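Local coordinates for protein ORF10 (Moritella marina, PDB 6RIW) that probably catalyses the decarboxylative condensation that lengthens acyl chains, being the ketosynthase-chain length factor part of a polyunsaturated fatty acid synthase, at residues 192-197 / 658-663; 199-204 / 441-446; 732-737 / 809-814; 799-804 / 827-832. One frame throughout, in Å; residues are numbered along the deposited sequence.

Contact 1 (192-197 / 658-663); sequences LDAACA and PAITVS
Asp193 and Thr661 face each other as an antiparallel hydrogen-bonded pair, joining the edge strand of the ketosynthase half to that of the chain length factor half. Two backbone bonds make the pair: Asp193 N to Thr661 O at 3.1 Å and Thr661 N to Asp193 O at 3.2 Å. One residue along, Leu192 meets Val662 as a non-hydrogen-bonded pair.

The polar side chains lie alongside one another and point the same way, with Asp193 CB 3.0 Å from Thr661 OG1. A water joins their ends, donating to Asp193 OD2 at 2.6 Å and lying 2.8 Å from Thr661 OG1. With CG opposite its backbone N (chi1 -178°), the carboxylate lies beside the onward chain, where OD1 accepts from Ala195 N at 2.8 Å, the donor standing above the carboxylate plane; this Asx turn bends the chain out of the strand just before Cys196. Without the carboxylate, as with an alanine here, Ala195 N and the bridging water would probably lose an acceptor and the turn would be free to shift.

The apolar contacts centre on Ile660, whose CG2 touches Ala194 CB at 3.8 Å while CD1 comes within 4.2 Å of Leu192 CB.

Cys196 beyond the turn packs against His331 and His368, consistent with the Cys-His-His centre of ketosynthases. Strand 115-120 continues the sheet beyond strand 189-193, and strand 576-581 beyond strand 659-663; helix 198-211 covers the side of Leu192 and Ile660, and helix 642-653 packs against Ala195 and Ala659.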
loop_
_atom_site.group_PDB
_atom_site.type_symbol
_atom_site.label_atom_id
_atom_site.label_comp_id
_atom_site.label_asym_id
_atom_site.label_seq_id
_atom_site.Cartn_x
_atom_site.Cartn_y
_atom_site.Cartn_z
ATOM N N LEU A 192 2.273 -3.103 3.996
ATOM C CA LEU A 192 1.175 -3.846 3.389
ATOM C C LEU A 192 -0.091 -3.008 3.450
ATOM O O LEU A 192 -0.188 -2.051 4.224
ATOM C CB LEU A 192 0.949 -5.210 4.079
ATOM C CG LEU A 192 0.499 -5.226 5.546
ATOM C CD1 LEU A 192 -1.016 -5.029 5.727
ATOM C CD2 LEU A 192 0.888 -6.559 6.189
ATOM N N ASP A 193 -1.079 -3.400 2.641
ATOM C CA ASP A 193 -2.394 -2.764 2.627
ATOM C C ASP A 193 -3.432 -3.876 2.618
ATOM O O ASP A 193 -3.464 -4.692 1.693
ATOM C CB ASP A 193 -2.543 -1.844 1.402
ATOM C CG ASP A 193 -3.892 -1.091 1.320
ATOM O OD1 ASP A 193 -4.684 -1.052 2.303
ATOM O OD2 ASP A 193 -4.146 -0.483 0.230
ATOM N N ALA A 194 -4.241 -3.926 3.664
ATOM C CA ALA A 194 -5.449 -4.741 3.740
ATOM C C ALA A 194 -6.634 -3.861 4.138
ATOM O O ALA A 194 -7.523 -4.300 4.864
ATOM C CB ALA A 194 -5.278 -5.892 4.736
ATOM N N ALA A 195 -6.627 -2.602 3.688
ATOM C CA ALA A 195 -7.643 -1.577 4.005
ATOM C C ALA A 195 -7.812 -1.529 5.522
ATOM O O ALA A 195 -6.796 -1.503 6.238
ATOM C CB ALA A 195 -8.924 -1.841 3.209
ATOM N N CYS A 196 -9.049 -1.548 6.045
ATOM C CA CYS A 196 -9.330 -1.359 7.466
ATOM C C CYS A 196 -8.704 -2.435 8.348
ATOM O O CYS A 196 -8.637 -2.264 9.577
ATOM C CB CYS A 196 -10.865 -1.315 7.680
ATOM S SG CYS A 196 -11.834 -0.690 6.228
ATOM N N ALA A 197 -8.255 -3.543 7.773
ATOM C CA ALA A 197 -7.692 -4.626 8.565
ATOM C C ALA A 197 -6.167 -4.606 8.608
ATOM O O ALA A 197 -5.569 -5.513 9.205
ATOM C CB ALA A 197 -8.170 -5.980 8.012
ATOM N N PRO A 658 -5.389 -14.870 2.662
ATOM C CA PRO A 658 -5.177 -13.415 2.723
ATOM C C PRO A 658 -4.930 -12.832 1.334
ATOM O O PRO A 658 -4.273 -13.451 0.499
ATOM C CB PRO A 658 -3.947 -13.273 3.630
ATOM C CG PRO A 658 -3.229 -14.589 3.521
ATOM C CD PRO A 658 -4.334 -15.620 3.361
ATOM N N ALA A 659 -5.485 -11.639 1.085
ATOM C CA ALA A 659 -5.358 -10.939 -0.188
ATOM C C ALA A 659 -4.918 -9.516 0.125
ATOM O O ALA A 659 -5.707 -8.720 0.650
ATOM C CB ALA A 659 -6.678 -10.935 -0.964
ATOM N N ILE A 660 -3.668 -9.182 -0.185
ATOM C CA ILE A 660 -3.115 -7.901 0.239
ATOM C C ILE A 660 -2.179 -7.340 -0.819
ATOM O O ILE A 660 -1.704 -8.057 -1.701
ATOM C CB ILE A 660 -2.338 -8.010 1.569
ATOM C CG1 ILE A 660 -1.152 -8.977 1.412
ATOM C CG2 ILE A 660 -3.267 -8.370 2.732
ATOM C CD1 ILE A 660 -0.220 -9.009 2.634
ATOM N N THR A 661 -1.878 -6.045 -0.700
ATOM C CA THR A 661 -0.715 -5.526 -1.412
ATOM C C THR A 661 0.478 -5.509 -0.469
ATOM O O THR A 661 0.324 -5.453 0.754
ATOM C CB THR A 661 -0.953 -4.122 -2.000
ATOM O OG1 THR A 661 -1.140 -3.175 -0.947
ATOM C CG2 THR A 661 -2.165 -4.130 -2.917
ATOM N N VAL A 662 1.672 -5.591 -1.060
ATOM C CA VAL A 662 2.945 -5.574 -0.357
ATOM C C VAL A 662 3.803 -4.536 -1.071
ATOM O O VAL A 662 3.908 -4.567 -2.303
ATOM C CB VAL A 662 3.641 -6.951 -0.396
ATOM C CG1 VAL A 662 5.048 -6.860 0.185
ATOM C CG2 VAL A 662 2.818 -7.989 0.391
ATOM N N SER A 663 4.382 -3.608 -0.318
ATOM C CA SER A 663 5.160 -2.523 -0.902
ATOM C C SER A 663 6.529 -2.475 -0.240
ATOM O O SER A 663 6.632 -2.323 0.981
ATOM C CB SER A 663 4.425 -1.184 -0.753
ATOM O OG SER A 663 3.148 -1.244 -1.380
HETATM O O HOH W 1 -2.140 -0.619 -1.478
#

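Contact 2 (199-204 / 441-446); sequences SCYSVK and GGSNAH
Tyr201 OH reaches across to Ser443 through a water, 2.8 Å from the phenolic oxygen and hydrogen-bonded to it; the same water lies 2.9 Å from Ser443 OG. The hydroxyl also comes within 3.0 Å of Asn444 O. Ala445 CB and Ser443 CB stand oblique to the ring, with Tyr201 CE1 3.9 Å from Ala445 CB and the CB of Ser443 beside OH. A phenylalanine in place of Tyr201 would probably leave the water without its phenolic partner and weaken the tie to Ser443.

Helix 198-211 follows directly on the ketosynthase's Cys196 turn and is one of the buried helices characteristic of the thiolase fold, held between two sheets. Here it crosses strand 443-446 at 57°, the axes of the short segments 8.1 Å apart. Ahead of the strand, Gly442 with its positive phi (69°) forms a G1 beta bulge with Ser443, against strand 432-439.

Cys200 completes the apolar side, its CB 3.8 Å from Ala445 CB, while SG is turned beside the backbone N (chi1 -61°) and lies farther from this alanine. The methyl of Ala445 is thus wedged between Cys200 and the tyrosine ring. Asn444 points away from the helix, and its ND2 binds Asp293; behind Cys200 stands Met378 of helix 374-387.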
loop_
_atom_site.group_PDB
_atom_site.type_symbol
_atom_site.label_atom_id
_atom_site.label_comp_id
_atom_site.label_asym_id
_atom_site.label_seq_id
_atom_site.Cartn_x
_atom_site.Cartn_y
_atom_site.Cartn_z
ATOM N N SER A 199 -3.829 -3.083 10.224
ATOM C CA SER A 199 -3.116 -3.128 11.506
ATOM C C SER A 199 -3.025 -4.551 12.045
ATOM O O SER A 199 -1.976 -4.971 12.556
ATOM C CB SER A 199 -3.796 -2.223 12.537
ATOM O OG SER A 199 -3.752 -0.850 12.158
ATOM N N CYS A 200 -4.113 -5.304 11.960
ATOM C CA CYS A 200 -4.067 -6.665 12.481
ATOM C C CYS A 200 -3.399 -7.627 11.518
ATOM O O CYS A 200 -2.827 -8.626 11.964
ATOM C CB CYS A 200 -5.466 -7.143 12.825
ATOM S SG CYS A 200 -6.195 -6.056 14.109
ATOM N N TYR A 201 -3.469 -7.362 10.211
ATOM C CA TYR A 201 -2.617 -8.100 9.277
ATOM C C TYR A 201 -1.143 -7.938 9.629
ATOM O O TYR A 201 -0.381 -8.914 9.624
ATOM C CB TYR A 201 -2.879 -7.640 7.842
ATOM C CG TYR A 201 -4.009 -8.422 7.190
ATOM C CD1 TYR A 201 -5.310 -8.319 7.665
ATOM C CD2 TYR A 201 -3.766 -9.272 6.108
ATOM C CE1 TYR A 201 -6.354 -9.032 7.083
ATOM C CE2 TYR A 201 -4.796 -10.005 5.528
ATOM C CZ TYR A 201 -6.088 -9.876 6.025
ATOM O OH TYR A 201 -7.126 -10.578 5.464
ATOM N N SER A 202 -0.710 -6.704 9.904
ATOM C CA SER A 202 0.693 -6.475 10.244
ATOM C C SER A 202 1.095 -7.217 11.515
ATOM O O SER A 202 2.181 -7.817 11.582
ATOM C CB SER A 202 0.959 -4.968 10.407
ATOM O OG SER A 202 0.678 -4.315 9.181
ATOM N N VAL A 203 0.246 -7.171 12.541
ATOM C CA VAL A 203 0.579 -7.852 13.796
ATOM C C VAL A 203 0.649 -9.364 13.587
ATOM O O VAL A 203 1.613 -10.027 14.010
ATOM C CB VAL A 203 -0.428 -7.460 14.896
ATOM C CG1 VAL A 203 -0.295 -8.387 16.122
ATOM C CG2 VAL A 203 -0.199 -5.988 15.279
ATOM N N LYS A 204 -0.353 -9.926 12.904
ATOM C CA LYS A 204 -0.381 -11.363 12.670
ATOM C C LYS A 204 0.827 -11.814 11.849
ATOM O O LYS A 204 1.485 -12.801 12.188
ATOM C CB LYS A 204 -1.693 -11.753 11.986
ATOM C CG LYS A 204 -1.806 -13.234 11.625
ATOM C CD LYS A 204 -1.680 -14.106 12.871
ATOM C CE LYS A 204 -1.674 -15.614 12.531
ATOM N NZ LYS A 204 -1.064 -15.925 11.205
ATOM N N GLY A 441 -12.851 -4.830 0.460
ATOM C CA GLY A 441 -12.262 -5.923 -0.284
ATOM C C GLY A 441 -12.320 -7.258 0.424
ATOM O O GLY A 441 -11.567 -8.178 0.069
ATOM N N GLY A 442 -13.180 -7.391 1.424
ATOM C CA GLY A 442 -13.368 -8.664 2.094
ATOM C C GLY A 442 -12.210 -9.149 2.944
ATOM O O GLY A 442 -12.088 -10.355 3.167
ATOM N N SER A 443 -11.344 -8.257 3.430
ATOM C CA SER A 443 -10.131 -8.686 4.122
ATOM C C SER A 443 -10.356 -8.678 5.625
ATOM O O SER A 443 -10.547 -7.615 6.222
ATOM C CB SER A 443 -8.949 -7.796 3.741
ATOM O OG SER A 443 -8.713 -7.945 2.354
ATOM N N ASN A 444 -10.306 -9.862 6.229
ATOM C CA ASN A 444 -10.677 -10.072 7.616
ATOM C C ASN A 444 -9.483 -10.510 8.444
ATOM O O ASN A 444 -8.601 -11.231 7.960
ATOM C CB ASN A 444 -11.771 -11.129 7.707
ATOM C CG ASN A 444 -12.942 -10.798 6.820
ATOM O OD1 ASN A 444 -13.480 -9.693 6.888
ATOM N ND2 ASN A 444 -13.339 -11.740 5.966
ATOM N N ALA A 445 -9.466 -10.070 9.706
ATOM C CA ALA A 445 -8.525 -10.589 10.687
ATOM C C ALA A 445 -9.197 -10.627 12.052
ATOM O O ALA A 445 -10.022 -9.774 12.378
ATOM C CB ALA A 445 -7.234 -9.753 10.777
ATOM N N HIS A 446 -8.818 -11.618 12.851
ATOM C CA HIS A 446 -9.247 -11.709 14.241
ATOM C C HIS A 446 -8.056 -12.171 15.065
ATOM O O HIS A 446 -7.371 -13.125 14.684
ATOM C CB HIS A 446 -10.422 -12.684 14.376
ATOM C CG HIS A 446 -11.029 -12.716 15.748
ATOM N ND1 HIS A 446 -11.906 -11.746 16.199
ATOM C CD2 HIS A 446 -10.903 -13.614 16.760
ATOM C CE1 HIS A 446 -12.291 -12.047 17.431
ATOM N NE2 HIS A 446 -11.702 -13.178 17.792
HETATM O O HOH W 2 -7.616 -10.634 2.681
#

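Contact 3 (732-737 / 809-814); sequences NILDQQ and AENNAE
Leu734 and Glu814 cross at about a right angle, the leucine's forked end lying against the base of the glutamate. Both methyls of Leu734 take part: CD1 and CD2 each stand 4.1 Å from Glu814 CB, and CD2 also passes 3.5 Å from OE1. Glu814 runs on extended beyond CG (chi2 -169°), carrying its carboxylate past the leucine to the backbone N-H groups of His803 and Ala804, which are its chief polar partners.

Asn811, one helical turn earlier, is directed toward the loop from its CB and presents its amide nitrogen there. ND2 gives a weak bond to Leu734 O (3.2 Å, 129° at the hydrogen) and lies 3.0 Å from Gln736 O. It also donates to a water at 3.0 Å, which in turn donates to Ile733 O at 2.8 Å. The other end of the amide, OD1, accepts from Gly806 N, which fixes which way the group is flipped.

The arrangement is a 3-10 turn, residues 733-735, seated on the flank of helix 808-821, where one asparagine amide meets the carbonyl of Leu734 weakly and that of Ile733 through a water; it binds the loop preceding strand 741-752 to the connecting helix of a beta-alpha-beta unit in the chain length factor domain.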
loop_
_atom_site.group_PDB
_atom_site.type_symbol
_atom_site.label_atom_id
_atom_site.label_comp_id
_atom_site.label_asym_id
_atom_site.label_seq_id
_atom_site.Cartn_x
_atom_site.Cartn_y
_atom_site.Cartn_z
ATOM N N ASN A 732 28.458 -5.690 -19.780
ATOM C CA ASN A 732 28.445 -4.316 -20.255
ATOM C C ASN A 732 27.129 -3.603 -19.911
ATOM O O ASN A 732 27.093 -2.378 -19.879
ATOM C CB ASN A 732 28.682 -4.276 -21.766
ATOM C CG ASN A 732 27.726 -5.185 -22.529
ATOM O OD1 ASN A 732 27.582 -6.367 -22.199
ATOM N ND2 ASN A 732 27.067 -4.636 -23.550
ATOM N N ILE A 733 26.044 -4.360 -19.683
ATOM C CA ILE A 733 24.797 -3.721 -19.255
ATOM C C ILE A 733 25.035 -2.920 -17.982
ATOM O O ILE A 733 24.434 -1.854 -17.794
ATOM C CB ILE A 733 23.660 -4.759 -19.092
ATOM C CG1 ILE A 733 22.287 -4.105 -18.827
ATOM C CG2 ILE A 733 23.953 -5.707 -17.954
ATOM C CD1 ILE A 733 21.892 -2.948 -19.743
ATOM N N LEU A 734 25.959 -3.372 -17.119
ATOM C CA LEU A 734 26.269 -2.621 -15.904
ATOM C C LEU A 734 27.052 -1.347 -16.171
ATOM O O LEU A 734 27.182 -0.528 -15.257
ATOM C CB LEU A 734 27.047 -3.483 -14.912
ATOM C CG LEU A 734 26.184 -4.564 -14.269
ATOM C CD1 LEU A 734 27.032 -5.434 -13.345
ATOM C CD2 LEU A 734 25.039 -3.910 -13.506
ATOM N N ASP A 735 27.584 -1.163 -17.380
ATOM C CA ASP A 735 28.276 0.083 -17.703
ATOM C C ASP A 735 27.327 1.213 -18.103
ATOM O O ASP A 735 27.776 2.355 -18.220
ATOM C CB ASP A 735 29.288 -0.136 -18.838
ATOM C CG ASP A 735 30.450 -1.042 -18.433
ATOM O OD1 ASP A 735 30.716 -1.209 -17.219
ATOM O OD2 ASP A 735 31.103 -1.595 -19.350
ATOM N N GLN A 736 26.050 0.926 -18.334
ATOM C CA GLN A 736 25.075 1.963 -18.655
ATOM C C GLN A 736 24.963 2.982 -17.526
ATOM O O GLN A 736 24.970 2.627 -16.347
ATOM C CB GLN A 736 23.709 1.332 -18.905
ATOM C CG GLN A 736 23.669 0.446 -20.117
ATOM C CD GLN A 736 23.961 1.230 -21.360
ATOM O OE1 GLN A 736 24.985 1.028 -22.010
ATOM N NE2 GLN A 736 23.072 2.161 -21.686
ATOM N N GLN A 737 24.823 4.254 -17.898
ATOM C CA GLN A 737 24.754 5.364 -16.954
ATOM C C GLN A 737 23.368 5.986 -16.840
ATOM O O GLN A 737 23.212 6.987 -16.134
ATOM C CB GLN A 737 25.732 6.465 -17.380
ATOM C CG GLN A 737 27.180 6.079 -17.351
ATOM C CD GLN A 737 28.006 7.153 -16.678
ATOM O OE1 GLN A 737 28.030 7.249 -15.446
ATOM N NE2 GLN A 737 28.661 8.000 -17.485
ATOM N N ALA A 809 25.071 4.523 -8.761
ATOM C CA ALA A 809 25.564 3.908 -7.534
ATOM C C ALA A 809 25.165 2.437 -7.439
ATOM O O ALA A 809 25.916 1.618 -6.888
ATOM C CB ALA A 809 25.066 4.674 -6.307
ATOM N N GLU A 810 23.970 2.089 -7.938
ATOM C CA GLU A 810 23.541 0.687 -7.928
ATOM C C GLU A 810 24.338 -0.139 -8.927
ATOM O O GLU A 810 24.853 -1.223 -8.590
ATOM C CB GLU A 810 22.032 0.604 -8.212
ATOM C CG GLU A 810 21.202 1.197 -7.058
ATOM C CD GLU A 810 19.676 1.188 -7.299
ATOM O OE1 GLU A 810 19.225 1.038 -8.467
ATOM O OE2 GLU A 810 18.933 1.370 -6.294
ATOM N N ASN A 811 24.469 0.359 -10.161
ATOM C CA ASN A 811 25.268 -0.361 -11.148
ATOM C C ASN A 811 26.700 -0.550 -10.663
ATOM O O ASN A 811 27.289 -1.625 -10.847
ATOM C CB ASN A 811 25.267 0.378 -12.485
ATOM C CG ASN A 811 24.050 0.060 -13.332
ATOM O OD1 ASN A 811 23.006 -0.364 -12.821
ATOM N ND2 ASN A 811 24.173 0.261 -14.633
ATOM N N ASN A 812 27.283 0.485 -10.051
ATOM C CA ASN A 812 28.689 0.394 -9.656
ATOM C C ASN A 812 28.883 -0.584 -8.504
ATOM O O ASN A 812 29.881 -1.318 -8.472
ATOM C CB ASN A 812 29.238 1.777 -9.293
ATOM C CG ASN A 812 29.376 2.689 -10.513
ATOM O OD1 ASN A 812 29.363 2.228 -11.657
ATOM N ND2 ASN A 812 29.460 3.985 -10.273
ATOM N N ALA A 813 27.934 -0.645 -7.563
ATOM C CA ALA A 813 28.042 -1.650 -6.510
ATOM C C ALA A 813 27.961 -3.060 -7.092
ATOM O O ALA A 813 28.692 -3.964 -6.660
ATOM C CB ALA A 813 26.966 -1.432 -5.435
ATOM N N GLU A 814 27.101 -3.265 -8.088
ATOM C CA GLU A 814 27.010 -4.586 -8.709
ATOM C C GLU A 814 28.241 -4.911 -9.550
ATOM O O GLU A 814 28.645 -6.078 -9.615
ATOM C CB GLU A 814 25.753 -4.690 -9.572
ATOM C CG GLU A 814 24.445 -4.741 -8.761
ATOM C CD GLU A 814 23.254 -5.112 -9.652
ATOM O OE1 GLU A 814 23.010 -4.370 -10.637
ATOM O OE2 GLU A 814 22.572 -6.138 -9.365
HETATM O O HOH W 3 22.120 -0.693 -16.635
#

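Contact 4 (799-804 / 827-832); sequences SVEAHA and ISSVKA
Val800 and Glu801 pair in parallel with Ile827 and Ser828, and two backbone bonds hold the strands: Ser828 N to Val800 O at 3.1 Å and Ala802 N to Ser828 O at 2.9 Å.

Side chains then grip backbone where the strands end. Glu801 is bent about its CB-CG bond (chi2 72°) to bring its carboxylate over to the other segment, where OE2 accepts from Val830 N at 2.8 Å on its syn lone pair, almost straight at 170°. Its OE1 is paired with Lys848, so both oxygens are engaged. Ser829 OG accepts from Lys831 N at 3.0 Å, capping the start of the next helix. Lys831 reaches back the other way: NZ donates to His803 O at 2.7 Å, in the carbonyl plane and on a lone pair, while CE lies over one face of the imidazole. One water lies in the ring plane at the edge of His803, linking ND1 to the same NZ; a second gathers between Glu801 OE2, Ala802 O and Ser829 OG.

Apolar contact is made by Ala802 CB against Ile827 CG2 at 3.7 Å and by Val800 CB against Ile827 CG1 at 4.1 Å. Ala804 CB and Ser829 CB are pressed to 3.5 Å, tighter than usual for two carbons.

The two strands are those of a beta-alpha-beta unit, with helix 808-821 as the crossover, in the C-terminal half of the chain length factor's thiolase fold; judged by sequence, His803 probably corresponds to a histidine of the ketosynthase active site.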
loop_
_atom_site.group_PDB
_atom_site.type_symbol
_atom_site.label_atom_id
_atom_site.label_comp_id
_atom_site.label_asym_id
_atom_site.label_seq_id
_atom_site.Cartn_x
_atom_site.Cartn_y
_atom_site.Cartn_z
ATOM N N SER A 799 24.698 -18.285 -14.456
ATOM C CA SER A 799 24.572 -16.926 -14.961
ATOM C C SER A 799 23.907 -16.097 -13.876
ATOM O O SER A 799 23.383 -16.632 -12.897
ATOM C CB SER A 799 23.790 -16.892 -16.270
ATOM O OG SER A 799 22.462 -17.363 -16.100
ATOM N N VAL A 800 23.947 -14.777 -14.055
ATOM C CA VAL A 800 23.551 -13.830 -13.022
ATOM C C VAL A 800 22.605 -12.829 -13.651
ATOM O O VAL A 800 22.936 -12.215 -14.673
ATOM C CB VAL A 800 24.760 -13.096 -12.405
ATOM C CG1 VAL A 800 24.287 -12.141 -11.307
ATOM C CG2 VAL A 800 25.738 -14.083 -11.844
ATOM N N GLU A 801 21.433 -12.674 -13.044
ATOM C CA GLU A 801 20.449 -11.678 -13.469
ATOM C C GLU A 801 20.676 -10.459 -12.587
ATOM O O GLU A 801 20.223 -10.405 -11.445
ATOM C CB GLU A 801 19.034 -12.249 -13.360
ATOM C CG GLU A 801 17.906 -11.260 -13.587
ATOM C CD GLU A 801 17.760 -10.822 -15.031
ATOM O OE1 GLU A 801 18.383 -11.459 -15.926
ATOM O OE2 GLU A 801 17.012 -9.827 -15.258
ATOM N N ALA A 802 21.448 -9.500 -13.083
ATOM C CA ALA A 802 21.754 -8.325 -12.275
ATOM C C ALA A 802 20.541 -7.402 -12.202
ATOM O O ALA A 802 19.677 -7.410 -13.082
ATOM C CB ALA A 802 22.943 -7.564 -12.873
ATOM N N HIS A 803 20.479 -6.608 -11.133
ATOM C CA HIS A 803 19.472 -5.552 -11.065
ATOM C C HIS A 803 19.637 -4.586 -12.238
ATOM O O HIS A 803 18.672 -4.289 -12.949
ATOM C CB HIS A 803 19.596 -4.834 -9.711
ATOM C CG HIS A 803 18.506 -3.849 -9.430
ATOM N ND1 HIS A 803 17.168 -4.195 -9.391
ATOM C CD2 HIS A 803 18.559 -2.519 -9.163
ATOM C CE1 HIS A 803 16.447 -3.116 -9.130
ATOM N NE2 HIS A 803 17.266 -2.090 -8.978
ATOM N N ALA A 804 20.872 -4.121 -12.466
ATOM C CA ALA A 804 21.256 -3.288 -13.614
ATOM C C ALA A 804 20.255 -2.156 -13.873
ATOM O O ALA A 804 19.740 -1.984 -14.977
ATOM C CB ALA A 804 21.438 -4.140 -14.863
ATOM N N ILE A 827 26.662 -12.025 -17.001
ATOM C CA ILE A 827 25.760 -11.095 -16.320
ATOM C C ILE A 827 24.856 -10.463 -17.371
ATOM O O ILE A 827 25.336 -9.997 -18.414
ATOM C CB ILE A 827 26.545 -10.021 -15.545
ATOM C CG1 ILE A 827 27.378 -10.651 -14.429
ATOM C CG2 ILE A 827 25.606 -8.935 -14.979
ATOM C CD1 ILE A 827 28.377 -9.663 -13.804
ATOM N N SER A 828 23.551 -10.447 -17.112
ATOM C CA SER A 828 22.630 -9.766 -18.015
ATOM C C SER A 828 21.471 -9.213 -17.187
ATOM O O SER A 828 21.388 -9.444 -15.979
ATOM C CB SER A 828 22.135 -10.707 -19.120
ATOM O OG SER A 828 21.212 -11.666 -18.606
ATOM N N SER A 829 20.569 -8.476 -17.842
ATOM C CA SER A 829 19.379 -7.970 -17.146
ATOM C C SER A 829 18.215 -7.861 -18.116
ATOM O O SER A 829 18.360 -7.348 -19.231
ATOM C CB SER A 829 19.613 -6.596 -16.504
ATOM O OG SER A 829 18.390 -6.035 -16.005
ATOM N N VAL A 830 17.046 -8.310 -17.647
ATOM C CA VAL A 830 15.806 -8.192 -18.378
ATOM C C VAL A 830 15.462 -6.736 -18.663
ATOM O O VAL A 830 14.652 -6.457 -19.548
ATOM C CB VAL A 830 14.687 -8.887 -17.556
ATOM C CG1 VAL A 830 14.343 -8.069 -16.312
ATOM C CG2 VAL A 830 13.469 -9.165 -18.427
ATOM N N LYS A 831 16.046 -5.793 -17.927
ATOM C CA LYS A 831 15.722 -4.382 -18.198
ATOM C C LYS A 831 16.235 -3.926 -19.563
ATOM O O LYS A 831 15.720 -2.949 -20.139
ATOM C CB LYS A 831 16.287 -3.488 -17.095
ATOM C CG LYS A 831 15.634 -3.781 -15.738
ATOM C CD LYS A 831 16.096 -2.786 -14.663
ATOM C CE LYS A 831 15.525 -3.121 -13.257
ATOM N NZ LYS A 831 15.983 -4.503 -12.841
ATOM N N ALA A 832 17.235 -4.614 -20.095
ATOM C CA ALA A 832 17.664 -4.341 -21.463
ATOM C C ALA A 832 16.575 -4.674 -22.486
ATOM O O ALA A 832 16.578 -4.116 -23.593
ATOM C CB ALA A 832 18.945 -5.119 -21.749
HETATM O O HOH W 4 22.610 -13.591 -17.216
HETATM O O HOH W 5 17.242 -7.273 -13.991
HETATM O O HOH W 6 15.312 -5.817 -10.182
#

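Contacts 1 and 2 form one cluster, their centres 8 Å apart, and contacts 3 and 4 another, 10 Å apart; contacts 2 and 3 are about 40 Å apart between centres. Strand 189-193 leads directly into helix 198-211, and both segments of contact 2 lie between those of contact 1 along the chain; the two touch, Ile660 CG2 packing on Tyr201. Contacts 3 and 4 come later in the sequence, their segments alternating, with helix 808-821 linking both strands of contact 4. Contact 1 alone of the four spans the two halves: it joins ketosynthase to chain length factor, whereas contact 2 lies within the former and contacts 3 and 4 within the latter.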